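Local atomic coordinates of HTPA Reductase (Selaginella moellendorffii, PDB entry 5U5N), a protein that probably catalyses the NAD(P)H-dependent reduction of (2S,4S)-4-hydroxy-2,3,4,5-tetrahydrodipicolinate to (S)-tetrahydrodipicolinate, a step of lysine biosynthesis by the diaminopimelate route. Residues A[77-82]-A[102-107]; A[127-132]-A[245-250]; A[132-137]-A[268-273]. All blocks are in the same frame, centred on the assembly; numbering follows the deposited sequence.

Contact 1: A[77-82]-A[102-107]. With NAD (nicotinamide-adenine-dinucleotide), chain C.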
loop_
_atom_site.group_PDB
_atom_site.type_symbol
_atom_site.label_atom_id
_atom_site.label_comp_id
_atom_site.label_asym_id
_atom_site.label_seq_id
_atom_site.Cartn_x
_atom_site.Cartn_y
_atom_site.Cartn_z
ATOM N N VAL A 77 -14.795 -0.608 -28.990
ATOM C CA VAL A 77 -14.294 0.722 -29.297
ATOM C C VAL A 77 -13.535 1.284 -28.092
ATOM O O VAL A 77 -13.988 1.163 -26.971
ATOM C CB VAL A 77 -15.433 1.670 -29.669
ATOM C CG1 VAL A 77 -14.915 3.083 -29.872
ATOM C CG2 VAL A 77 -16.163 1.177 -30.919
ATOM N N VAL A 78 -12.380 1.884 -28.357
ATOM C CA VAL A 78 -11.640 2.655 -27.392
ATOM C C VAL A 78 -11.712 4.121 -27.786
ATOM O O VAL A 78 -11.271 4.470 -28.906
ATOM C CB VAL A 78 -10.182 2.218 -27.405
ATOM C CG1 VAL A 78 -9.359 3.113 -26.509
ATOM C CG2 VAL A 78 -10.075 0.763 -26.925
ATOM N N ASP A 79 -12.291 4.956 -26.906
ATOM C CA ASP A 79 -12.487 6.373 -27.134
ATOM C C ASP A 79 -11.521 7.228 -26.311
ATOM O O ASP A 79 -11.647 7.298 -25.088
ATOM C CB ASP A 79 -13.935 6.752 -26.825
ATOM C CG ASP A 79 -14.317 8.124 -27.344
ATOM O OD1 ASP A 79 -13.855 9.110 -26.762
ATOM O OD2 ASP A 79 -15.095 8.231 -28.358
ATOM N N TYR A 80 -10.542 7.826 -27.004
ATOM C CA TYR A 80 -9.739 8.935 -26.522
ATOM C C TYR A 80 -9.852 10.078 -27.534
ATOM O O TYR A 80 -9.036 10.203 -28.473
ATOM C CB TYR A 80 -8.274 8.556 -26.361
ATOM C CG TYR A 80 -7.988 7.746 -25.133
ATOM C CD1 TYR A 80 -7.706 8.367 -23.914
ATOM C CD2 TYR A 80 -7.962 6.354 -25.185
ATOM C CE1 TYR A 80 -7.403 7.630 -22.762
ATOM C CE2 TYR A 80 -7.664 5.597 -24.039
ATOM C CZ TYR A 80 -7.387 6.240 -22.831
ATOM O OH TYR A 80 -7.103 5.470 -21.702
ATOM N N THR A 81 -10.864 10.904 -27.304
ATOM C CA THR A 81 -11.188 12.038 -28.120
ATOM C C THR A 81 -11.017 13.331 -27.339
ATOM O O THR A 81 -9.916 13.696 -27.029
ATOM C CB THR A 81 -12.602 11.868 -28.742
ATOM O OG1 THR A 81 -13.575 11.655 -27.696
ATOM C CG2 THR A 81 -12.621 10.692 -29.682
ATOM N N LEU A 82 -12.080 14.059 -27.060
ATOM C CA LEU A 82 -11.964 15.396 -26.514
ATOM C C LEU A 82 -13.195 15.557 -25.665
ATOM O O LEU A 82 -14.240 14.981 -25.992
ATOM C CB LEU A 82 -11.959 16.469 -27.627
ATOM C CG LEU A 82 -10.732 16.726 -28.516
ATOM C CD1 LEU A 82 -10.968 17.802 -29.547
ATOM C CD2 LEU A 82 -9.556 17.109 -27.636
ATOM N N MET A 102 -14.115 4.104 -22.537
ATOM C CA MET A 102 -14.048 5.564 -22.583
ATOM C C MET A 102 -12.970 6.066 -21.641
ATOM O O MET A 102 -13.154 6.029 -20.427
ATOM C CB MET A 102 -15.441 6.137 -22.198
ATOM C CG MET A 102 -15.564 7.654 -22.066
ATOM S SD MET A 102 -15.417 8.458 -23.681
ATOM C CE MET A 102 -17.020 8.065 -24.392
ATOM N N GLY A 103 -11.844 6.488 -22.203
ATOM C CA GLY A 103 -10.745 7.069 -21.446
ATOM C C GLY A 103 -10.728 8.602 -21.466
ATOM O O GLY A 103 -9.960 9.227 -20.755
ATOM N N THR A 104 -11.573 9.206 -22.289
ATOM C CA THR A 104 -11.601 10.650 -22.460
ATOM C C THR A 104 -12.170 11.279 -21.188
ATOM O O THR A 104 -13.177 10.823 -20.669
ATOM C CB THR A 104 -12.505 11.019 -23.651
ATOM O OG1 THR A 104 -12.134 10.257 -24.801
ATOM C CG2 THR A 104 -12.441 12.530 -23.985
ATOM N N THR A 105 -11.534 12.329 -20.703
ATOM C CA THR A 105 -11.999 13.028 -19.513
ATOM C C THR A 105 -12.941 14.160 -19.926
ATOM O O THR A 105 -13.097 14.446 -21.113
ATOM C CB THR A 105 -10.828 13.609 -18.716
ATOM O OG1 THR A 105 -10.136 14.559 -19.521
ATOM C CG2 THR A 105 -9.865 12.510 -18.285
ATOM N N GLY A 106 -13.563 14.804 -18.951
ATOM C CA GLY A 106 -14.535 15.850 -19.233
ATOM C C GLY A 106 -15.855 15.336 -19.775
ATOM O O GLY A 106 -16.107 14.137 -19.837
ATOM N N GLY A 107 -16.696 16.274 -20.179
ATOM C CA GLY A 107 -18.069 15.980 -20.556
ATOM C C GLY A 107 -18.931 15.946 -19.328
ATOM O O GLY A 107 -18.446 16.168 -18.229
HETATM P PA NAD C . -5.475 15.093 -28.530
HETATM O O1A NAD C . -5.941 16.535 -28.618
HETATM O O2A NAD C . -4.036 14.708 -28.813
HETATM O O5B NAD C . -6.375 14.168 -29.464
HETATM C C5B NAD C . -7.778 14.067 -29.324
HETATM C C4B NAD C . -8.310 13.729 -30.711
HETATM O O4B NAD C . -9.717 13.494 -30.689
HETATM C C3B NAD C . -8.053 14.833 -31.737
HETATM O O3B NAD C . -7.040 14.394 -32.661
HETATM C C2B NAD C . -9.426 15.117 -32.365
HETATM O O2B NAD C . -9.340 15.382 -33.784
HETATM C C1B NAD C . -10.243 13.871 -31.966
HETATM N N9A NAD C . -11.724 13.990 -31.884
HETATM C C8A NAD C . -12.440 15.044 -31.439
HETATM N N7A NAD C . -13.765 14.784 -31.507
HETATM C C5A NAD C . -13.919 13.538 -31.991
HETATM C C6A NAD C . -15.057 12.654 -32.326
HETATM N N6A NAD C . -16.330 13.061 -32.134
HETATM N N1A NAD C . -14.797 11.423 -32.817
HETATM C C2A NAD C . -13.535 10.992 -33.027
HETATM N N3A NAD C . -12.449 11.755 -32.753
HETATM C C4A NAD C . -12.572 13.013 -32.238
HETATM O O3 NAD C . -5.939 14.558 -27.077
HETATM P PN NAD C . -5.110 13.469 -26.206
HETATM O O1N NAD C . -3.835 14.166 -25.790
HETATM O O2N NAD C . -5.042 12.159 -26.967
HETATM O O5D NAD C . -6.155 13.262 -24.993
HETATM C C5D NAD C . -7.466 12.787 -25.279
HETATM C C4D NAD C . -8.360 12.731 -24.047
HETATM O O4D NAD C . -7.929 11.657 -23.204
HETATM C C3D NAD C . -8.338 14.008 -23.194
HETATM O O3D NAD C . -9.656 14.350 -22.729
HETATM C C2D NAD C . -7.441 13.645 -22.027
HETATM O O2D NAD C . -7.779 14.319 -20.813
HETATM C C1D NAD C . -7.714 12.155 -21.876
HETATM N N1N NAD C . -6.688 11.384 -21.143
HETATM C C2N NAD C . -7.149 10.490 -20.249
HETATM C C3N NAD C . -6.297 9.686 -19.498
HETATM C C7N NAD C . -6.856 8.701 -18.488
HETATM O O7N NAD C . -6.158 8.385 -17.537
HETATM N N7N NAD C . -8.090 8.183 -18.602
HETATM C C4N NAD C . -4.923 9.835 -19.695
HETATM C C5N NAD C . -4.449 10.762 -20.620
HETATM C C6N NAD C . -5.358 11.534 -21.341
#
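Asp-79 and Thr-104 meet where two neighbouring parallel strands of the Rossmann-type sheet run out toward NAD. The backbone supplies one sound bond, from Gly-103 N to Asp-79 O (3.0 Å), at the bridge that pairs Asp-79 with Met-102. The side-chain polar network centres on Thr-104 OG1, which accepts a nearly straight bond from Thr-81 N (2.9 Å, 166°) and has both Asp-79 O and OD1 within reach of its own proton. Thr-81 OG1 donates to the same OD1 (2.7 Å) on the syn side of the carboxylate. Asp-79 CG stands anti to the backbone N (chi1 -166°), beside Met-102 on one sheet face, and its OD2 bonds to Tyr-93 and Asn-89 of helix 86-95. With an alanine here, Thr-81 OG1 would probably lose its acceptor, and Tyr-93 and Asn-89 their carboxylate mate.

Apolar contact is made by Tyr-80, whose ring takes Gly-103 CA over one face in a CH-pi contact, 4.0 Å from the centroid. A side chain on Gly-103 would run into that ring, which explains the glycine. Thr-104 CG2 packs against the backbone of Leu-82.

Against the cofactor, Gly-103 O accepts from the carboxamide N7N, Thr-105 OG1 bonds to ribose O2D (2.7 Å), and Thr-81 CG2 and Leu-82 CD1 pack against the adenine. With its carboxylate gripped from several directions, Asp-79 is probably stable as a buried anion that fixes both strand ends beneath the dinucleotide.

Contact 2: A[127-132]-A[245-250]. With NAD (nicotinamide-adenine-dinucleotide), chain C.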
loop_
_atom_site.group_PDB
_atom_site.type_symbol
_atom_site.label_atom_id
_atom_site.label_comp_id
_atom_site.label_asym_id
_atom_site.label_seq_id
_atom_site.Cartn_x
_atom_site.Cartn_y
_atom_site.Cartn_z
ATOM N N PRO A 127 -11.982 7.581 -15.946
ATOM C CA PRO A 127 -11.172 8.754 -16.229
ATOM C C PRO A 127 -9.705 8.683 -15.751
ATOM O O PRO A 127 -8.936 9.600 -16.055
ATOM C CB PRO A 127 -11.944 9.867 -15.514
ATOM C CG PRO A 127 -12.569 9.185 -14.349
ATOM C CD PRO A 127 -12.860 7.789 -14.781
ATOM N N GLN A 128 -9.334 7.642 -15.007
ATOM C CA GLN A 128 -7.906 7.321 -14.732
ATOM C C GLN A 128 -7.658 5.851 -15.119
ATOM O O GLN A 128 -8.168 4.953 -14.475
ATOM C CB GLN A 128 -7.580 7.613 -13.260
ATOM C CG GLN A 128 -6.305 7.017 -12.680
ATOM C CD GLN A 128 -5.037 7.577 -13.238
ATOM O OE1 GLN A 128 -4.502 7.087 -14.227
ATOM N NE2 GLN A 128 -4.512 8.578 -12.570
ATOM N N MET A 129 -6.882 5.642 -16.176
ATOM C CA MET A 129 -6.622 4.322 -16.756
ATOM C C MET A 129 -5.233 3.809 -16.427
ATOM O O MET A 129 -4.895 2.680 -16.818
ATOM C CB MET A 129 -6.810 4.349 -18.289
ATOM C CG MET A 129 -8.226 4.694 -18.682
ATOM S SD MET A 129 -9.351 3.296 -18.530
ATOM C CE MET A 129 -8.971 2.471 -20.065
ATOM N N GLY A 130 -4.422 4.617 -15.744
ATOM C CA GLY A 130 -3.163 4.121 -15.210
ATOM C C GLY A 130 -3.451 3.173 -14.064
ATOM O O GLY A 130 -3.432 3.615 -12.884
ATOM N N LYS A 131 -3.682 1.896 -14.413
ATOM C CA LYS A 131 -4.253 0.946 -13.456
ATOM C C LYS A 131 -3.402 0.716 -12.214
ATOM O O LYS A 131 -3.954 0.447 -11.164
ATOM C CB LYS A 131 -4.634 -0.403 -14.086
ATOM C CG LYS A 131 -3.518 -1.407 -14.224
ATOM C CD LYS A 131 -4.049 -2.731 -14.723
ATOM C CE LYS A 131 -2.963 -3.789 -14.539
ATOM N NZ LYS A 131 -3.403 -5.106 -15.032
ATOM N N GLN A 132 -2.084 0.820 -12.332
ATOM C CA GLN A 132 -1.214 0.593 -11.156
ATOM C C GLN A 132 -1.372 1.730 -10.162
ATOM O O GLN A 132 -1.295 1.510 -8.929
ATOM C CB GLN A 132 0.252 0.421 -11.567
ATOM C CG GLN A 132 0.534 -0.899 -12.285
ATOM C CD GLN A 132 0.036 -0.933 -13.739
ATOM O OE1 GLN A 132 -0.313 0.115 -14.309
ATOM N NE2 GLN A 132 0.018 -2.137 -14.339
ATOM N N GLN A 245 -1.056 1.038 -21.622
ATOM C CA GLN A 245 -1.028 -0.345 -21.101
ATOM C C GLN A 245 -2.292 -0.676 -20.286
ATOM O O GLN A 245 -2.808 -1.769 -20.396
ATOM C CB GLN A 245 0.254 -0.615 -20.276
ATOM C CG GLN A 245 1.534 -0.566 -21.094
ATOM C CD GLN A 245 1.505 -1.517 -22.258
ATOM O OE1 GLN A 245 1.118 -2.649 -22.097
ATOM N NE2 GLN A 245 1.881 -1.046 -23.456
ATOM N N GLY A 246 -2.825 0.264 -19.520
ATOM C CA GLY A 246 -4.072 0.022 -18.809
ATOM C C GLY A 246 -5.267 -0.113 -19.732
ATOM O O GLY A 246 -6.138 -0.946 -19.502
ATOM N N THR A 247 -5.319 0.686 -20.787
ATOM C CA THR A 247 -6.359 0.529 -21.813
ATOM C C THR A 247 -6.358 -0.894 -22.455
ATOM O O THR A 247 -7.414 -1.506 -22.635
ATOM C CB THR A 247 -6.274 1.622 -22.911
ATOM O OG1 THR A 247 -6.148 2.921 -22.319
ATOM C CG2 THR A 247 -7.520 1.567 -23.726
ATOM N N VAL A 248 -5.188 -1.428 -22.772
ATOM C CA VAL A 248 -5.117 -2.800 -23.287
ATOM C C VAL A 248 -5.748 -3.810 -22.301
ATOM O O VAL A 248 -6.553 -4.654 -22.653
ATOM C CB VAL A 248 -3.664 -3.213 -23.606
ATOM C CG1 VAL A 248 -3.557 -4.707 -23.912
ATOM C CG2 VAL A 248 -3.126 -2.418 -24.787
ATOM N N ASP A 249 -5.385 -3.686 -21.029
ATOM C CA ASP A 249 -5.944 -4.546 -19.975
ATOM C C ASP A 249 -7.449 -4.383 -19.838
ATOM O O ASP A 249 -8.164 -5.361 -19.651
ATOM C CB ASP A 249 -5.292 -4.250 -18.643
ATOM C CG ASP A 249 -3.774 -4.446 -18.681
ATOM O OD1 ASP A 249 -3.266 -5.307 -19.469
ATOM O OD2 ASP A 249 -3.093 -3.726 -17.888
ATOM N N ALA A 250 -7.922 -3.145 -19.935
ATOM C CA ALA A 250 -9.349 -2.892 -19.852
ATOM C C ALA A 250 -10.053 -3.626 -21.006
ATOM O O ALA A 250 -11.088 -4.244 -20.809
ATOM C CB ALA A 250 -9.640 -1.376 -19.875
HETATM P PA NAD C . -5.475 15.093 -28.530
HETATM O O1A NAD C . -5.941 16.535 -28.618
HETATM O O2A NAD C . -4.036 14.708 -28.813
HETATM O O5B NAD C . -6.375 14.168 -29.464
HETATM C C5B NAD C . -7.778 14.067 -29.324
HETATM C C4B NAD C . -8.310 13.729 -30.711
HETATM O O4B NAD C . -9.717 13.494 -30.689
HETATM C C3B NAD C . -8.053 14.833 -31.737
HETATM O O3B NAD C . -7.040 14.394 -32.661
HETATM C C2B NAD C . -9.426 15.117 -32.365
HETATM O O2B NAD C . -9.340 15.382 -33.784
HETATM C C1B NAD C . -10.243 13.871 -31.966
HETATM N N9A NAD C . -11.724 13.990 -31.884
HETATM C C8A NAD C . -12.440 15.044 -31.439
HETATM N N7A NAD C . -13.765 14.784 -31.507
HETATM C C5A NAD C . -13.919 13.538 -31.991
HETATM C C6A NAD C . -15.057 12.654 -32.326
HETATM N N6A NAD C . -16.330 13.061 -32.134
HETATM N N1A NAD C . -14.797 11.423 -32.817
HETATM C C2A NAD C . -13.535 10.992 -33.027
HETATM N N3A NAD C . -12.449 11.755 -32.753
HETATM C C4A NAD C . -12.572 13.013 -32.238
HETATM O O3 NAD C . -5.939 14.558 -27.077
HETATM P PN NAD C . -5.110 13.469 -26.206
HETATM O O1N NAD C . -3.835 14.166 -25.790
HETATM O O2N NAD C . -5.042 12.159 -26.967
HETATM O O5D NAD C . -6.155 13.262 -24.993
HETATM C C5D NAD C . -7.466 12.787 -25.279
HETATM C C4D NAD C . -8.360 12.731 -24.047
HETATM O O4D NAD C . -7.929 11.657 -23.204
HETATM C C3D NAD C . -8.338 14.008 -23.194
HETATM O O3D NAD C . -9.656 14.350 -22.729
HETATM C C2D NAD C . -7.441 13.645 -22.027
HETATM O O2D NAD C . -7.779 14.319 -20.813
HETATM C C1D NAD C . -7.714 12.155 -21.876
HETATM N N1N NAD C . -6.688 11.384 -21.143
HETATM C C2N NAD C . -7.149 10.490 -20.249
HETATM C C3N NAD C . -6.297 9.686 -19.498
HETATM C C7N NAD C . -6.856 8.701 -18.488
HETATM O O7N NAD C . -6.158 8.385 -17.537
HETATM N N7N NAD C . -8.090 8.183 -18.602
HETATM C C4N NAD C . -4.923 9.835 -19.695
HETATM C C5N NAD C . -4.449 10.762 -20.620
HETATM C C6N NAD C . -5.358 11.534 -21.341
HETATM O O HOH W 1 -0.961 -2.274 -17.097
#
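Met-129 reaches across to helix 241-259 where the chain leaves the Rossmann-type sheet for helix 131-146; helix 241-259 itself packs on that sheet in this DapB-family reductase. The backbone N of Met-129 donates to the nicotinamide carboxamide O7N (3.1 Å). CB lies near that carboxamide, and CG, set beside the backbone N (chi1 -62°), approaches N7N at 3.5 Å. Bends at the next two torsions turn the chain away from the cofactor; SD then packs on Met-269 of helix 269-274, and CE ends against Thr-247 OG1 (3.6 Å) and Ala-250 CB (3.9 Å). A flexible, unbranched thioether suits this winding path. Thr-247 spends its hydroxyl on Tyr-243 O and Tyr-80 OH.

Gly-246 has to be a glycine, because a CB there would strike Met-129 O, which instead receives a straight CA-H...O contact from Gly-246 CA (3.4 Å). Gly-130, the N-cap residue, is the centre of an inverse gamma turn, and its N donates to Gln-128 OE1.

On the polar flank, the extended Lys-131 crosses Asp-249 at about a right angle. Asp-249 OD1 pairs with Arg-279, whereas OD2 forms a salt bridge with Lys-131 NZ (3.2 Å), its hydrogen bond weak. A water that accepts from Gln-132 NE2 donates to Asp-249 OD2 at 2.7 Å.

Contact 3: A[132-137]-A[268-273]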
loop_
_atom_site.group_PDB
_atom_site.type_symbol
_atom_site.label_atom_id
_atom_site.label_comp_id
_atom_site.label_asym_id
_atom_site.label_seq_id
_atom_site.Cartn_x
_atom_site.Cartn_y
_atom_site.Cartn_z
ATOM N N GLN A 132 -2.084 0.820 -12.332
ATOM C CA GLN A 132 -1.214 0.593 -11.156
ATOM C C GLN A 132 -1.372 1.730 -10.162
ATOM O O GLN A 132 -1.295 1.510 -8.929
ATOM C CB GLN A 132 0.252 0.421 -11.567
ATOM C CG GLN A 132 0.534 -0.899 -12.285
ATOM C CD GLN A 132 0.036 -0.933 -13.739
ATOM O OE1 GLN A 132 -0.313 0.115 -14.309
ATOM N NE2 GLN A 132 0.018 -2.137 -14.339
ATOM N N VAL A 133 -1.551 2.939 -10.681
ATOM C CA VAL A 133 -1.853 4.092 -9.834
ATOM C C VAL A 133 -3.241 3.914 -9.186
ATOM O O VAL A 133 -3.391 4.168 -7.964
ATOM C CB VAL A 133 -1.697 5.439 -10.579
ATOM C CG1 VAL A 133 -2.165 6.591 -9.703
ATOM C CG2 VAL A 133 -0.236 5.679 -10.955
ATOM N N VAL A 134 -4.223 3.423 -9.947
ATOM C CA VAL A 134 -5.555 3.170 -9.391
ATOM C C VAL A 134 -5.481 2.143 -8.227
ATOM O O VAL A 134 -6.181 2.307 -7.208
ATOM C CB VAL A 134 -6.554 2.665 -10.453
ATOM C CG1 VAL A 134 -7.863 2.196 -9.823
ATOM C CG2 VAL A 134 -6.821 3.749 -11.487
ATOM N N ALA A 135 -4.681 1.087 -8.404
ATOM C CA ALA A 135 -4.555 0.040 -7.373
ATOM C C ALA A 135 -3.977 0.564 -6.068
ATOM O O ALA A 135 -4.441 0.151 -4.974
ATOM C CB ALA A 135 -3.707 -1.132 -7.876
ATOM N N PHE A 136 -2.958 1.423 -6.180
ATOM C CA PHE A 136 -2.319 2.037 -5.020
ATOM C C PHE A 136 -3.289 2.940 -4.274
ATOM O O PHE A 136 -3.380 2.884 -3.045
ATOM C CB PHE A 136 -1.097 2.869 -5.430
ATOM C CG PHE A 136 -0.591 3.757 -4.343
ATOM C CD1 PHE A 136 -0.056 3.169 -3.176
ATOM C CD2 PHE A 136 -0.650 5.152 -4.440
ATOM C CE1 PHE A 136 0.413 3.957 -2.130
ATOM C CE2 PHE A 136 -0.155 5.946 -3.395
ATOM C CZ PHE A 136 0.365 5.343 -2.231
ATOM N N VAL A 137 -4.007 3.769 -5.035
ATOM C CA VAL A 137 -5.002 4.674 -4.476
ATOM C C VAL A 137 -6.031 3.882 -3.693
ATOM O O VAL A 137 -6.381 4.259 -2.561
ATOM C CB VAL A 137 -5.678 5.541 -5.567
ATOM C CG1 VAL A 137 -6.945 6.230 -5.054
ATOM C CG2 VAL A 137 -4.695 6.584 -6.049
ATOM N N ASN A 268 -15.669 -0.317 -14.168
ATOM C CA ASN A 268 -14.645 0.700 -14.041
ATOM C C ASN A 268 -13.246 0.041 -13.893
ATOM O O ASN A 268 -13.115 -1.156 -14.029
ATOM C CB ASN A 268 -15.012 1.632 -12.888
ATOM C CG ASN A 268 -14.955 0.938 -11.490
ATOM O OD1 ASN A 268 -14.455 -0.157 -11.342
ATOM N ND2 ASN A 268 -15.485 1.590 -10.491
ATOM N N MET A 269 -12.208 0.822 -13.690
ATOM C CA MET A 269 -10.867 0.286 -13.635
ATOM C C MET A 269 -10.580 -0.566 -12.375
ATOM O O MET A 269 -9.713 -1.443 -12.404
ATOM C CB MET A 269 -9.863 1.427 -13.793
ATOM C CG MET A 269 -8.395 1.029 -13.872
ATOM S SD MET A 269 -7.884 -0.206 -15.124
ATOM C CE MET A 269 -8.710 0.434 -16.561
ATOM N N ILE A 270 -11.316 -0.326 -11.286
ATOM C CA ILE A 270 -11.223 -1.198 -10.079
ATOM C C ILE A 270 -11.664 -2.616 -10.458
ATOM O O ILE A 270 -11.014 -3.596 -10.100
ATOM C CB ILE A 270 -12.156 -0.734 -8.923
ATOM C CG1 ILE A 270 -11.829 0.686 -8.462
ATOM C CG2 ILE A 270 -12.148 -1.720 -7.742
ATOM C CD1 ILE A 270 -10.468 0.893 -7.883
ATOM N N ASP A 271 -12.784 -2.713 -11.182
ATOM C CA ASP A 271 -13.288 -4.018 -11.653
ATOM C C ASP A 271 -12.249 -4.749 -12.496
ATOM O O ASP A 271 -12.124 -5.924 -12.362
ATOM C CB ASP A 271 -14.580 -3.845 -12.478
ATOM C CG ASP A 271 -15.719 -3.224 -11.671
ATOM O OD1 ASP A 271 -15.877 -3.573 -10.481
ATOM O OD2 ASP A 271 -16.445 -2.387 -12.222
ATOM N N VAL A 272 -11.539 -4.025 -13.365
ATOM C CA VAL A 272 -10.473 -4.579 -14.211
ATOM C C VAL A 272 -9.344 -5.123 -13.311
ATOM O O VAL A 272 -8.873 -6.216 -13.524
ATOM C CB VAL A 272 -9.898 -3.546 -15.221
ATOM C CG1 VAL A 272 -8.730 -4.103 -16.035
ATOM C CG2 VAL A 272 -10.971 -3.022 -16.167
ATOM N N LEU A 273 -8.930 -4.353 -12.315
ATOM C CA LEU A 273 -7.865 -4.801 -11.385
ATOM C C LEU A 273 -8.267 -6.101 -10.663
ATOM O O LEU A 273 -7.492 -7.033 -10.569
ATOM C CB LEU A 273 -7.528 -3.690 -10.394
ATOM C CG LEU A 273 -6.726 -2.537 -10.994
ATOM C CD1 LEU A 273 -6.795 -1.283 -10.135
ATOM C CD2 LEU A 273 -5.268 -2.912 -11.237
#
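Val-134 points toward helix 269-273 and divides its two methyls among three residues there. CG1, anti to the backbone N (chi1 171°), is the branch directed at Ile-270 and Leu-273; CG2 turns instead to Met-269, meeting its CG at 3.9 Å. The valine crosses each of these side chains at a slant, offering one methyl to each. With Ile-270 the meeting is between CG1 and the terminal CD1, at 3.5 Å, tighter than usual for two carbons.

Leu-273 also points toward the partner helix, and its CD1 does most of the work. This methyl lies 3.7 Å from Val-134 CG1 and 3.8 Å from Ala-135 CB, and it comes as close as 3.6 Å to the backbone at Ala-135 N. The small alanine suits the place, since it lets the leucine methyl approach the helix backbone itself. Met-269 starts toward the valine, but bends at its second and third torsions carry its end away, SD resting on Lys-131.

At the start of helix 269-273, Asn-268 OD1 accepts from Asp-271 N (3.1 Å), while Asp-271 OD2 accepts from Asn-268 N. Phe-147 of the second subunit packs on both Ala-135 and Leu-273, so the pair lies against the dimer partner. Helices 131-146 and 269-274 thus meet, their short segments at 92° to each other, in a nearly perpendicular helix-helix packing, with a capping box of Asn-268 and Asp-271 at the start of one helix, next to the dimer interface.

In the fold
Contact 1 is a buried piece of the parallel sheet and its cofactor loops, held mainly by hydrogen bonds; contacts 2 and 3, also largely buried, pack helices. Contacts 1 and 2 both touch NAD and are joined directly through Tyr-80, whose OH meets Thr-247 and Met-129. Contacts 2 and 3 share Gln-132 and helix 131-146, with centres about 8 Å apart, and Met-269 and Leu-273 reach back to Lys-131. Chemistry changes along this path, from a hydroxyl and carboxylate network to a mixture of thioether packing and a salt bridge, then to purely apolar contact across the helices. The second subunit touches contacts 2 and 3, but not contact 1.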